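Local coordinates for DNA repair protein RecO (Deinococcus radiodurans, PDB 1U5K), which probably takes part in DNA repair and in recombination by the RecF pathway, and carries a bound zinc ion, at residues 10-15 and 23-28; 131-136 and 213-218; 81-86 and 122-127; 94-99 and 114-119. One frame throughout, in Å; residues are numbered along the deposited sequence.

Contact 1 of 4, residues 10-15 and 23-28; sequences GIVIRR and IIVTLL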
loop_
_atom_site.group_PDB
_atom_site.type_symbol
_atom_site.label_atom_id
_atom_site.label_comp_id
_atom_site.label_asym_id
_atom_site.label_seq_id
_atom_site.Cartn_x
_atom_site.Cartn_y
_atom_site.Cartn_z
ATOM N N GLY A 10 12.630 19.859 9.185
ATOM C CA GLY A 10 12.727 18.421 9.051
ATOM C C GLY A 10 12.666 18.002 7.604
ATOM O O GLY A 10 12.767 18.826 6.699
ATOM N N ILE A 11 12.455 16.703 7.432
ATOM C CA ILE A 11 12.564 16.025 6.161
ATOM C C ILE A 11 11.187 15.614 5.655
ATOM O O ILE A 11 10.433 14.939 6.354
ATOM C CB ILE A 11 13.452 14.784 6.368
ATOM C CG1 ILE A 11 14.870 15.245 6.728
ATOM C CG2 ILE A 11 13.520 14.044 5.046
ATOM C CD1 ILE A 11 15.784 14.167 7.183
ATOM N N VAL A 12 10.944 15.952 4.397
ATOM C CA VAL A 12 9.703 15.654 3.708
ATOM C C VAL A 12 9.708 14.171 3.409
ATOM O O VAL A 12 10.613 13.683 2.746
ATOM C CB VAL A 12 9.590 16.413 2.375
ATOM C CG1 VAL A 12 8.306 16.086 1.648
ATOM C CG2 VAL A 12 9.669 17.883 2.605
ATOM N N ILE A 13 8.725 13.454 3.930
ATOM C CA ILE A 13 8.574 12.025 3.694
ATOM C C ILE A 13 7.400 11.633 2.794
ATOM O O ILE A 13 7.348 10.505 2.299
ATOM C CB ILE A 13 8.578 11.226 5.003
ATOM C CG1 ILE A 13 7.392 11.572 5.901
ATOM C CG2 ILE A 13 9.912 11.402 5.682
ATOM C CD1 ILE A 13 6.985 10.485 6.867
ATOM N N ARG A 14 6.475 12.562 2.568
ATOM C CA ARG A 14 5.348 12.347 1.675
ATOM C C ARG A 14 4.870 13.700 1.154
ATOM O O ARG A 14 4.817 14.672 1.906
ATOM C CB ARG A 14 4.193 11.610 2.364
ATOM C CG ARG A 14 3.319 10.840 1.391
ATOM C CD ARG A 14 2.250 9.927 2.018
ATOM N NE ARG A 14 2.819 8.897 2.885
ATOM C CZ ARG A 14 2.827 8.942 4.208
ATOM N NH1 ARG A 14 2.245 9.935 4.872
ATOM N NH2 ARG A 14 3.389 7.961 4.897
ATOM N N ARG A 15 4.494 13.722 -0.122
ATOM C CA ARG A 15 3.978 14.899 -0.823
ATOM C C ARG A 15 2.732 14.466 -1.584
ATOM O O ARG A 15 2.775 13.485 -2.327
ATOM C CB ARG A 15 5.054 15.441 -1.762
ATOM C CG ARG A 15 4.590 16.415 -2.821
ATOM C CD ARG A 15 5.697 16.843 -3.772
ATOM N NE ARG A 15 5.160 17.690 -4.838
ATOM C CZ ARG A 15 5.365 18.992 -4.933
ATOM N NH1 ARG A 15 6.094 19.617 -4.031
ATOM N NH2 ARG A 15 4.849 19.682 -5.940
ATOM N N ILE A 23 -0.378 21.586 -1.824
ATOM C CA ILE A 23 0.616 20.551 -1.554
ATOM C C ILE A 23 0.541 20.195 -0.081
ATOM O O ILE A 23 0.706 21.067 0.760
ATOM C CB ILE A 23 2.040 20.996 -1.908
ATOM C CG1 ILE A 23 2.154 21.463 -3.354
ATOM C CG2 ILE A 23 3.020 19.862 -1.651
ATOM C CD1 ILE A 23 3.354 22.361 -3.580
ATOM N N ILE A 24 0.197 18.951 0.223
ATOM C CA ILE A 24 0.107 18.448 1.582
ATOM C C ILE A 24 1.353 17.595 1.826
ATOM O O ILE A 24 1.640 16.644 1.099
ATOM C CB ILE A 24 -1.157 17.602 1.771
ATOM C CG1 ILE A 24 -2.433 18.435 1.624
ATOM C CG2 ILE A 24 -1.113 16.903 3.113
ATOM C CD1 ILE A 24 -3.701 17.618 1.796
ATOM N N VAL A 25 2.102 17.950 2.860
ATOM C CA VAL A 25 3.337 17.244 3.154
ATOM C C VAL A 25 3.326 16.688 4.555
ATOM O O VAL A 25 2.734 17.249 5.471
ATOM C CB VAL A 25 4.588 18.107 3.011
ATOM C CG1 VAL A 25 4.932 18.257 1.549
ATOM C CG2 VAL A 25 4.433 19.436 3.719
ATOM N N THR A 26 3.973 15.538 4.691
ATOM C CA THR A 26 4.311 15.046 6.006
ATOM C C THR A 26 5.817 15.199 6.176
ATOM O O THR A 26 6.590 14.882 5.277
ATOM C CB THR A 26 3.841 13.612 6.145
ATOM O OG1 THR A 26 2.414 13.584 6.077
ATOM C CG2 THR A 26 4.141 13.077 7.534
ATOM N N LEU A 27 6.215 15.679 7.345
ATOM C CA LEU A 27 7.616 15.830 7.675
ATOM C C LEU A 27 7.949 15.047 8.929
ATOM O O LEU A 27 7.174 14.962 9.886
ATOM C CB LEU A 27 7.983 17.290 7.908
ATOM C CG LEU A 27 7.635 18.418 6.940
ATOM C CD1 LEU A 27 8.424 19.617 7.433
ATOM C CD2 LEU A 27 8.019 18.120 5.546
ATOM N N LEU A 28 9.144 14.478 8.931
ATOM C CA LEU A 28 9.731 14.030 10.179
ATOM C C LEU A 28 10.697 15.105 10.660
ATOM O O LEU A 28 11.546 15.565 9.903
ATOM C CB LEU A 28 10.394 12.673 9.985
ATOM C CG LEU A 28 9.458 11.549 9.556
ATOM C CD1 LEU A 28 10.312 10.316 9.432
ATOM C CD2 LEU A 28 8.278 11.366 10.489
HETATM O O HOH W 1 1.299 12.665 4.082
#
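Side-chain torsions of I13 and R15 help set what each lays against strand 23-28. In I13, CG1 sits between the backbone N and the carbonyl carbon (chi1 64°), and with chi2 at 155° CD1 comes to L28 CG, 3.8 Å away, and to T26 CG2. R15 has CG anti to the backbone N (chi1 164°), and its whole chain is extended as far as NE; one face of its guanidinium thereby covers I23, whose CG2 lies 3.9 Å from R15 NH1, toward the rim of the group. The backbones pair antiparallel: I11 and L28 exchange N-H...O bonds, I11 N to L28 O being 2.9 Å. A classic beta bulge follows, since I13 and R14 both face T26; I13 N donates to T26 O (2.9 Å), while T26 N donates to R14 O (3.0 Å). On the face of V12, R15, V25 and L27, one pair is tight, V12 CG2 meeting L27 CD2 at 3.4 Å. On the other face a water in the plane of the R14 guanidinium, at its edge, accepts from R14 NH1 (3.0 Å) and lies very close to T26 OG1. R15 NH1 further bonds the carbonyls of S47 and L50, and an alanine here would probably leave both oxygens short of a donor and uncover I23. The pair forms a hairpin in the OB-fold N-terminal domain, next to strand 32-38. I13 packs on A96 and F116, and R14 NH2 forms salt bridges with E97 and D100, so helices 86-102 and 110-125 close this side of the sheet.

Contact 2 of 4, residues 131-136 and 213-218; sequences WVALVM and ALWRAL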
loop_
_atom_site.group_PDB
_atom_site.type_symbol
_atom_site.label_atom_id
_atom_site.label_comp_id
_atom_site.label_asym_id
_atom_site.label_seq_id
_atom_site.Cartn_x
_atom_site.Cartn_y
_atom_site.Cartn_z
ATOM N N TRP A 131 21.912 -2.422 2.562
ATOM C CA TRP A 131 22.476 -2.745 3.862
ATOM C C TRP A 131 22.268 -1.580 4.835
ATOM O O TRP A 131 21.993 -1.786 6.023
ATOM C CB TRP A 131 23.951 -3.168 3.810
ATOM C CG TRP A 131 24.437 -3.644 5.137
ATOM C CD1 TRP A 131 25.424 -3.092 5.885
ATOM C CD2 TRP A 131 23.938 -4.752 5.893
ATOM N NE1 TRP A 131 25.558 -3.774 7.067
ATOM C CE2 TRP A 131 24.670 -4.810 7.095
ATOM C CE3 TRP A 131 22.941 -5.713 5.676
ATOM C CZ2 TRP A 131 24.434 -5.772 8.080
ATOM C CZ3 TRP A 131 22.681 -6.630 6.659
ATOM C CH2 TRP A 131 23.450 -6.681 7.832
ATOM N N VAL A 132 22.417 -0.355 4.345
ATOM C CA VAL A 132 22.109 0.809 5.177
ATOM C C VAL A 132 20.667 0.693 5.682
ATOM O O VAL A 132 20.393 0.869 6.870
ATOM C CB VAL A 132 22.337 2.129 4.427
ATOM C CG1 VAL A 132 22.002 3.343 5.269
ATOM C CG2 VAL A 132 23.798 2.266 3.976
ATOM N N ALA A 133 19.741 0.383 4.784
ATOM C CA ALA A 133 18.329 0.343 5.157
ATOM C C ALA A 133 18.015 -0.782 6.134
ATOM O O ALA A 133 17.260 -0.551 7.076
ATOM C CB ALA A 133 17.441 0.262 3.917
ATOM N N LEU A 134 18.591 -1.969 5.947
ATOM C CA LEU A 134 18.466 -3.053 6.908
ATOM C C LEU A 134 18.921 -2.623 8.294
ATOM O O LEU A 134 18.206 -2.761 9.289
ATOM C CB LEU A 134 19.185 -4.337 6.489
ATOM C CG LEU A 134 18.321 -5.280 5.674
ATOM C CD1 LEU A 134 19.188 -6.374 5.108
ATOM C CD2 LEU A 134 17.091 -5.831 6.418
ATOM N N VAL A 135 20.115 -2.056 8.345
ATOM C CA VAL A 135 20.732 -1.676 9.603
ATOM C C VAL A 135 19.924 -0.607 10.323
ATOM O O VAL A 135 19.671 -0.725 11.515
ATOM C CB VAL A 135 22.189 -1.232 9.394
ATOM C CG1 VAL A 135 22.732 -0.565 10.631
ATOM C CG2 VAL A 135 23.007 -2.438 9.021
ATOM N N MET A 136 19.488 0.398 9.573
ATOM C CA MET A 136 18.829 1.569 10.115
ATOM C C MET A 136 17.403 1.223 10.531
ATOM O O MET A 136 16.931 1.649 11.582
ATOM C CB MET A 136 18.847 2.697 9.079
ATOM C CG MET A 136 20.269 3.185 8.787
ATOM S SD MET A 136 21.072 3.863 10.224
ATOM C CE MET A 136 20.431 5.380 10.235
ATOM N N ALA A 213 15.727 -13.225 4.572
ATOM C CA ALA A 213 15.393 -13.651 5.929
ATOM C C ALA A 213 15.271 -12.485 6.914
ATOM O O ALA A 213 14.332 -12.432 7.718
ATOM C CB ALA A 213 16.419 -14.635 6.430
ATOM N N LEU A 214 16.219 -11.556 6.825
ATOM C CA LEU A 214 16.214 -10.333 7.622
ATOM C C LEU A 214 15.034 -9.403 7.333
ATOM O O LEU A 214 14.423 -8.892 8.275
ATOM C CB LEU A 214 17.528 -9.579 7.474
ATOM C CG LEU A 214 18.769 -10.341 7.946
ATOM C CD1 LEU A 214 20.016 -9.502 7.720
ATOM C CD2 LEU A 214 18.610 -10.632 9.431
ATOM N N TRP A 215 14.700 -9.217 6.059
ATOM C CA TRP A 215 13.558 -8.404 5.682
ATOM C C TRP A 215 12.283 -9.059 6.178
ATOM O O TRP A 215 11.390 -8.373 6.667
ATOM C CB TRP A 215 13.446 -8.170 4.175
ATOM C CG TRP A 215 14.414 -7.162 3.678
ATOM C CD1 TRP A 215 15.431 -7.400 2.791
ATOM C CD2 TRP A 215 14.508 -5.780 4.048
ATOM N NE1 TRP A 215 16.136 -6.245 2.580
ATOM C CE2 TRP A 215 15.590 -5.233 3.328
ATOM C CE3 TRP A 215 13.804 -4.946 4.920
ATOM C CZ2 TRP A 215 15.983 -3.907 3.461
ATOM C CZ3 TRP A 215 14.195 -3.615 5.046
ATOM C CH2 TRP A 215 15.295 -3.115 4.338
ATOM N N ARG A 216 12.202 -10.380 6.075
ATOM C CA ARG A 216 10.989 -11.097 6.440
ATOM C C ARG A 216 10.712 -11.000 7.930
ATOM O O ARG A 216 9.580 -10.759 8.346
ATOM C CB ARG A 216 11.010 -12.547 5.962
ATOM C CG ARG A 216 10.646 -12.695 4.488
ATOM C CD ARG A 216 10.209 -14.094 4.070
ATOM N NE ARG A 216 11.249 -15.053 4.437
ATOM C CZ ARG A 216 12.290 -15.359 3.674
ATOM N NH1 ARG A 216 12.432 -14.823 2.467
ATOM N NH2 ARG A 216 13.187 -16.225 4.122
ATOM N N ALA A 217 11.756 -11.147 8.732
ATOM C CA ALA A 217 11.621 -11.118 10.174
ATOM C C ALA A 217 11.165 -9.731 10.615
ATOM O O ALA A 217 10.258 -9.605 11.445
ATOM C CB ALA A 217 12.920 -11.492 10.806
ATOM N N LEU A 218 11.768 -8.715 10.007
ATOM C CA LEU A 218 11.411 -7.327 10.262
ATOM C C LEU A 218 9.928 -7.074 9.977
ATOM O O LEU A 218 9.254 -6.486 10.820
ATOM C CB LEU A 218 12.312 -6.373 9.480
ATOM C CG LEU A 218 12.011 -4.882 9.621
ATOM C CD1 LEU A 218 12.352 -4.466 11.006
ATOM C CD2 LEU A 218 12.721 -4.060 8.545
#
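The indole NE1 of W215 is hydrogen-bonded to E130 OE2, one residue ahead of segment 131-136, and L134 CG lies 3.9 Å from W215 NE1. The bond to E130 probably limits the rotation of the indole, which turns a face to L134: CD2 stands 3.4 Å from the centroid of the six-membered ring and 10° off its normal, a centred CH-pi contact. W215 gets there with CG anti to its carbonyl carbon (chi1 -76°), a setting that carries the ring from the flank of its helix to the neighbour. Beyond L134, A133 CB meets W215 CH2 at 4.0 Å. L214 works one residue away, its CB 3.9 Å from L134 CD2 and its CD1 4.1 Å from W131 CZ3, at the edge of that indole. A leucine in place of W215 would probably leave E130 OE2 without this donor and open a gap over L134. The segment axes run in broadly the same direction, 36° apart, with a closest approach of 11.0 Å. Helices 129-141 and 211-225 thus pack side by side in the largely apolar core of the helical C-terminal region of RecO, the W215 indole and L134 between them and the indole N-H groups of W215 and W131 bonded to E130 and S201.

Contact 3 of 4, residues 81-86 and 122-127; sequences PTLAEP and GVAHQP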
loop_
_atom_site.group_PDB
_atom_site.type_symbol
_atom_site.label_atom_id
_atom_site.label_comp_id
_atom_site.label_asym_id
_atom_site.label_seq_id
_atom_site.Cartn_x
_atom_site.Cartn_y
_atom_site.Cartn_z
ATOM N N PRO A 81 21.127 15.034 -3.822
ATOM C CA PRO A 81 20.801 14.894 -5.250
ATOM C C PRO A 81 20.950 13.472 -5.781
ATOM O O PRO A 81 20.358 13.029 -6.748
ATOM C CB PRO A 81 21.815 15.802 -5.964
ATOM C CG PRO A 81 22.600 16.508 -4.934
ATOM C CD PRO A 81 22.216 16.000 -3.562
ATOM N N THR A 82 21.777 12.706 -5.089
ATOM C CA THR A 82 22.094 11.337 -5.454
ATOM C C THR A 82 20.920 10.370 -5.204
ATOM O O THR A 82 20.810 9.302 -5.820
ATOM C CB THR A 82 23.343 11.173 -4.564
ATOM O OG1 THR A 82 24.569 11.019 -5.298
ATOM C CG2 THR A 82 23.237 10.223 -3.438
ATOM N N LEU A 83 20.012 10.756 -4.313
ATOM C CA LEU A 83 18.721 10.085 -4.158
ATOM C C LEU A 83 17.862 10.036 -5.411
ATOM O O LEU A 83 16.902 9.269 -5.469
ATOM C CB LEU A 83 17.941 10.670 -2.981
ATOM C CG LEU A 83 18.547 10.452 -1.598
ATOM C CD1 LEU A 83 17.678 11.008 -0.471
ATOM C CD2 LEU A 83 18.903 8.985 -1.377
ATOM N N ALA A 84 18.211 10.802 -6.441
ATOM C CA ALA A 84 17.547 10.653 -7.733
ATOM C C ALA A 84 17.968 9.386 -8.474
ATOM O O ALA A 84 17.270 8.916 -9.370
ATOM C CB ALA A 84 17.746 11.890 -8.599
ATOM N N GLU A 85 19.073 8.768 -8.081
ATOM C CA GLU A 85 19.418 7.464 -8.629
ATOM C C GLU A 85 18.342 6.456 -8.198
ATOM O O GLU A 85 18.035 6.372 -7.009
ATOM C CB GLU A 85 20.803 7.019 -8.160
ATOM C CG GLU A 85 21.976 7.911 -8.543
ATOM C CD GLU A 85 23.257 7.499 -7.836
ATOM O OE1 GLU A 85 23.396 6.310 -7.477
ATOM O OE2 GLU A 85 24.137 8.360 -7.620
ATOM N N PRO A 86 17.755 5.709 -9.133
ATOM C CA PRO A 86 16.601 4.854 -8.821
ATOM C C PRO A 86 16.747 3.867 -7.659
ATOM O O PRO A 86 15.798 3.691 -6.892
ATOM C CB PRO A 86 16.327 4.111 -10.134
ATOM C CG PRO A 86 16.935 4.962 -11.201
ATOM C CD PRO A 86 18.096 5.691 -10.568
ATOM N N GLY A 122 23.210 7.838 4.517
ATOM C CA GLY A 122 23.743 6.533 4.171
ATOM C C GLY A 122 23.256 5.945 2.864
ATOM O O GLY A 122 24.049 5.394 2.099
ATOM N N VAL A 123 21.955 6.037 2.598
ATOM C CA VAL A 123 21.394 5.509 1.363
ATOM C C VAL A 123 21.883 6.359 0.199
ATOM O O VAL A 123 22.066 5.868 -0.913
ATOM C CB VAL A 123 19.854 5.481 1.424
ATOM C CG1 VAL A 123 19.220 5.428 0.055
ATOM C CG2 VAL A 123 19.382 4.319 2.287
ATOM N N ALA A 124 22.063 7.648 0.458
ATOM C CA ALA A 124 22.512 8.568 -0.581
ATOM C C ALA A 124 23.997 8.373 -0.908
ATOM O O ALA A 124 24.382 8.563 -2.059
ATOM C CB ALA A 124 22.266 9.999 -0.158
ATOM N N HIS A 125 24.812 8.005 0.077
ATOM C CA HIS A 125 26.273 8.032 -0.083
ATOM C C HIS A 125 27.040 6.720 -0.055
ATOM O O HIS A 125 28.166 6.670 -0.565
ATOM C CB HIS A 125 26.881 8.939 0.978
ATOM C CG HIS A 125 26.361 10.335 0.913
ATOM N ND1 HIS A 125 26.256 11.015 -0.279
ATOM C CD2 HIS A 125 25.872 11.163 1.866
ATOM C CE1 HIS A 125 25.774 12.222 -0.049
ATOM N NE2 HIS A 125 25.520 12.333 1.242
ATOM N N GLN A 126 26.468 5.680 0.544
ATOM C CA GLN A 126 27.170 4.418 0.757
ATOM C C GLN A 126 27.047 3.429 -0.409
ATOM O O GLN A 126 26.085 3.481 -1.180
ATOM C CB GLN A 126 26.758 3.751 2.077
ATOM C CG GLN A 126 27.008 4.526 3.363
ATOM C CD GLN A 126 28.471 4.756 3.748
ATOM O OE1 GLN A 126 28.770 4.931 4.929
ATOM N NE2 GLN A 126 29.369 4.774 2.772
ATOM N N PRO A 127 28.065 2.594 -0.618
ATOM C CA PRO A 127 28.039 1.605 -1.700
ATOM C C PRO A 127 26.883 0.592 -1.678
ATOM O O PRO A 127 26.495 0.170 -2.758
ATOM C CB PRO A 127 29.387 0.875 -1.582
ATOM C CG PRO A 127 30.210 1.565 -0.549
ATOM C CD PRO A 127 29.392 2.681 0.010
HETATM O O HOH W 2 26.532 8.541 -3.837
#
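Apolar contacts come first, and L83 makes most of them. Its CG lies anti to the carbonyl carbon (chi1 -66°), and the CD2 branch reaches segment 122-127, 3.7 Å from A124 CB and 3.8 Å from V123 CG1. The methyl of A124 serves two groups at once, because it also sits under the centre of one face of the H125 ring, 4.0 Å from the ring plane. The placing of the T82 methyl beside A124 is doubtful. Water-mediated contact is the second kind: a water donates to A124 O at 2.8 Å and makes only a weak, long link of 3.5 Å to T82 OG1. Third come the bonds within the 3-10 turn of segment 81-86: A84 N bonds P81 O (3.1 Å) and E85 N bonds T82 O (2.9 Å), after which E85 takes the N-cap position of helix 86-102. A fourth kind reaches both segments from outside, as R88 of that helix bonds the carbonyls of V123 and Q126 and forms a salt bridge with E85. Direct contact between the linker after strand 69-78 and the end of helix 110-125 is therefore apolar; the polar tie is supplied by R88, while the water link from T82 is weak.

Contact 4 of 4, residues 94-99 and 114-119; sequences LMAEFA and DLFAAS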
loop_
_atom_site.group_PDB
_atom_site.type_symbol
_atom_site.label_atom_id
_atom_site.label_comp_id
_atom_site.label_asym_id
_atom_site.label_seq_id
_atom_site.Cartn_x
_atom_site.Cartn_y
_atom_site.Cartn_z
ATOM N N LEU A 94 11.620 3.579 1.133
ATOM C CA LEU A 94 11.394 2.579 2.161
ATOM C C LEU A 94 11.606 3.146 3.568
ATOM O O LEU A 94 10.751 2.959 4.427
ATOM C CB LEU A 94 12.241 1.338 1.906
ATOM C CG LEU A 94 12.279 0.235 2.959
ATOM C CD1 LEU A 94 10.885 -0.267 3.267
ATOM C CD2 LEU A 94 13.146 -0.889 2.436
ATOM N N MET A 95 12.722 3.821 3.822
ATOM C CA MET A 95 12.981 4.345 5.168
ATOM C C MET A 95 11.864 5.307 5.550
ATOM O O MET A 95 11.432 5.279 6.696
ATOM C CB MET A 95 14.314 5.075 5.265
ATOM C CG MET A 95 15.475 4.121 5.021
ATOM S SD MET A 95 15.635 2.804 6.214
ATOM C CE MET A 95 14.614 1.581 5.571
ATOM N N ALA A 96 11.432 6.140 4.607
ATOM C CA ALA A 96 10.412 7.142 4.876
ATOM C C ALA A 96 9.089 6.511 5.325
ATOM O O ALA A 96 8.551 6.871 6.375
ATOM C CB ALA A 96 10.221 8.055 3.699
ATOM N N GLU A 97 8.588 5.562 4.541
ATOM C CA GLU A 97 7.298 4.932 4.826
ATOM C C GLU A 97 7.418 3.998 6.037
ATOM O O GLU A 97 6.525 3.899 6.873
ATOM C CB GLU A 97 6.751 4.232 3.576
ATOM C CG GLU A 97 6.331 5.189 2.466
ATOM C CD GLU A 97 5.057 5.967 2.781
ATOM O OE1 GLU A 97 4.356 5.683 3.782
ATOM O OE2 GLU A 97 4.727 6.873 1.993
ATOM N N PHE A 98 8.581 3.375 6.208
ATOM C CA PHE A 98 8.800 2.490 7.338
ATOM C C PHE A 98 8.800 3.301 8.626
ATOM O O PHE A 98 8.123 2.941 9.595
ATOM C CB PHE A 98 10.134 1.746 7.211
ATOM C CG PHE A 98 10.513 0.974 8.439
ATOM C CD1 PHE A 98 9.945 -0.259 8.724
ATOM C CD2 PHE A 98 11.446 1.493 9.320
ATOM C CE1 PHE A 98 10.323 -0.968 9.881
ATOM C CE2 PHE A 98 11.834 0.784 10.448
ATOM C CZ PHE A 98 11.250 -0.430 10.739
ATOM N N ALA A 99 9.540 4.404 8.632
ATOM C CA ALA A 99 9.591 5.224 9.842
ATOM C C ALA A 99 8.213 5.762 10.247
ATOM O O ALA A 99 7.839 5.745 11.422
ATOM C CB ALA A 99 10.588 6.355 9.698
ATOM N N ASP A 114 17.291 12.037 14.245
ATOM C CA ASP A 114 18.708 12.053 13.880
ATOM C C ASP A 114 19.135 10.767 13.174
ATOM O O ASP A 114 19.890 10.787 12.198
ATOM C CB ASP A 114 19.575 12.193 15.127
ATOM C CG ASP A 114 19.577 13.600 15.685
ATOM O OD1 ASP A 114 19.335 14.574 14.933
ATOM O OD2 ASP A 114 19.830 13.780 16.888
ATOM N N LEU A 115 18.659 9.649 13.709
ATOM C CA LEU A 115 18.870 8.346 13.102
ATOM C C LEU A 115 18.212 8.245 11.736
ATOM O O LEU A 115 18.789 7.658 10.813
ATOM C CB LEU A 115 18.323 7.230 13.980
ATOM C CG LEU A 115 19.089 5.947 14.294
ATOM C CD1 LEU A 115 18.126 4.784 14.173
ATOM C CD2 LEU A 115 20.396 5.652 13.570
ATOM N N PHE A 116 16.982 8.739 11.610
ATOM C CA PHE A 116 16.343 8.765 10.294
ATOM C C PHE A 116 17.127 9.565 9.244
ATOM O O PHE A 116 17.358 9.112 8.120
ATOM C CB PHE A 116 14.903 9.268 10.397
ATOM C CG PHE A 116 14.236 9.397 9.071
ATOM C CD1 PHE A 116 13.776 8.265 8.414
ATOM C CD2 PHE A 116 14.088 10.629 8.480
ATOM C CE1 PHE A 116 13.201 8.372 7.166
ATOM C CE2 PHE A 116 13.505 10.742 7.244
ATOM C CZ PHE A 116 13.063 9.616 6.583
ATOM N N ALA A 117 17.543 10.771 9.606
ATOM C CA ALA A 117 18.310 11.630 8.713
ATOM C C ALA A 117 19.599 10.932 8.282
ATOM O O ALA A 117 19.952 10.937 7.095
ATOM C CB ALA A 117 18.600 12.976 9.374
ATOM N N ALA A 118 20.243 10.239 9.218
ATOM C CA ALA A 118 21.489 9.525 8.910
ATOM C C ALA A 118 21.230 8.378 7.943
ATOM O O ALA A 118 22.056 8.070 7.095
ATOM C CB ALA A 118 22.138 8.999 10.188
ATOM N N SER A 119 20.060 7.751 8.061
ATOM C CA SER A 119 19.675 6.669 7.172
ATOM C C SER A 119 19.600 7.171 5.745
ATOM O O SER A 119 20.070 6.495 4.838
ATOM C CB SER A 119 18.384 5.968 7.642
ATOM O OG SER A 119 17.220 6.602 7.165
#
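F116 drives the edge of its ring against the backbone of helix 86-102, and this is where the contact is dense. With CG anti to the backbone N (chi1 176°), the ring leaves helix 110-125 toward its partner, and CE1 comes 3.6 Å from M95 O and 3.8 Å from A96 CA, both close to the ring plane. Small residues permit this depth: A99 CB meets F116 CD1 at 3.9 Å, obliquely to the ring, while A96 CB stays 4.3 Å from CZ. The segment axes are nearly antiparallel, at 158°, with a closest approach of 10.5 Å, and the two helices follow one another in the chain as an alpha-helical hairpin at the start of the helical region. One turn further along segment 114-119, the contact is smaller and partly polar. S119 OG touches M95 CG at 3.7 Å, and its proton is given to F116 O of its own helix, at 2.7 Å in the carbonyl plane, on a lone pair (C=O...donor angle 131°). This bond probably sets the rotation of the hydroxyl, and the contact with the aliphatic M95 CG is van der Waals. M95 itself starts toward S119 but bends at its second and third torsions, taking the sulfur end away to pack on A133 of helix 129-141. Solvent reaches D114, which is exposed; A117 and A118 are partly exposed, with I11 and M136 lying on them.

In the fold
Along the chain, contact 1 comes first; contact 4 is nested inside the loop closed by contact 3, and contact 2 follows. Contact 1 belongs to the OB-fold N-terminal part, the others to the C-terminal part of RecO. Contact 4 is the intermediate: its centre lies 13 Å from each of the other three. It shares helix 110-125 with contact 3, touches contact 1 through side-chain packing and a salt bridge, and meets contact 2 where helices 86-102 and 110-125 pack on helices 129-141 and 211-225. Contacts 1 and 2, with centres 24 Å apart on opposite sides of the chain's centre, do not touch. The helical hairpin therefore couples the beta domain to the remaining helices, and all four contacts lie away from the zinc site.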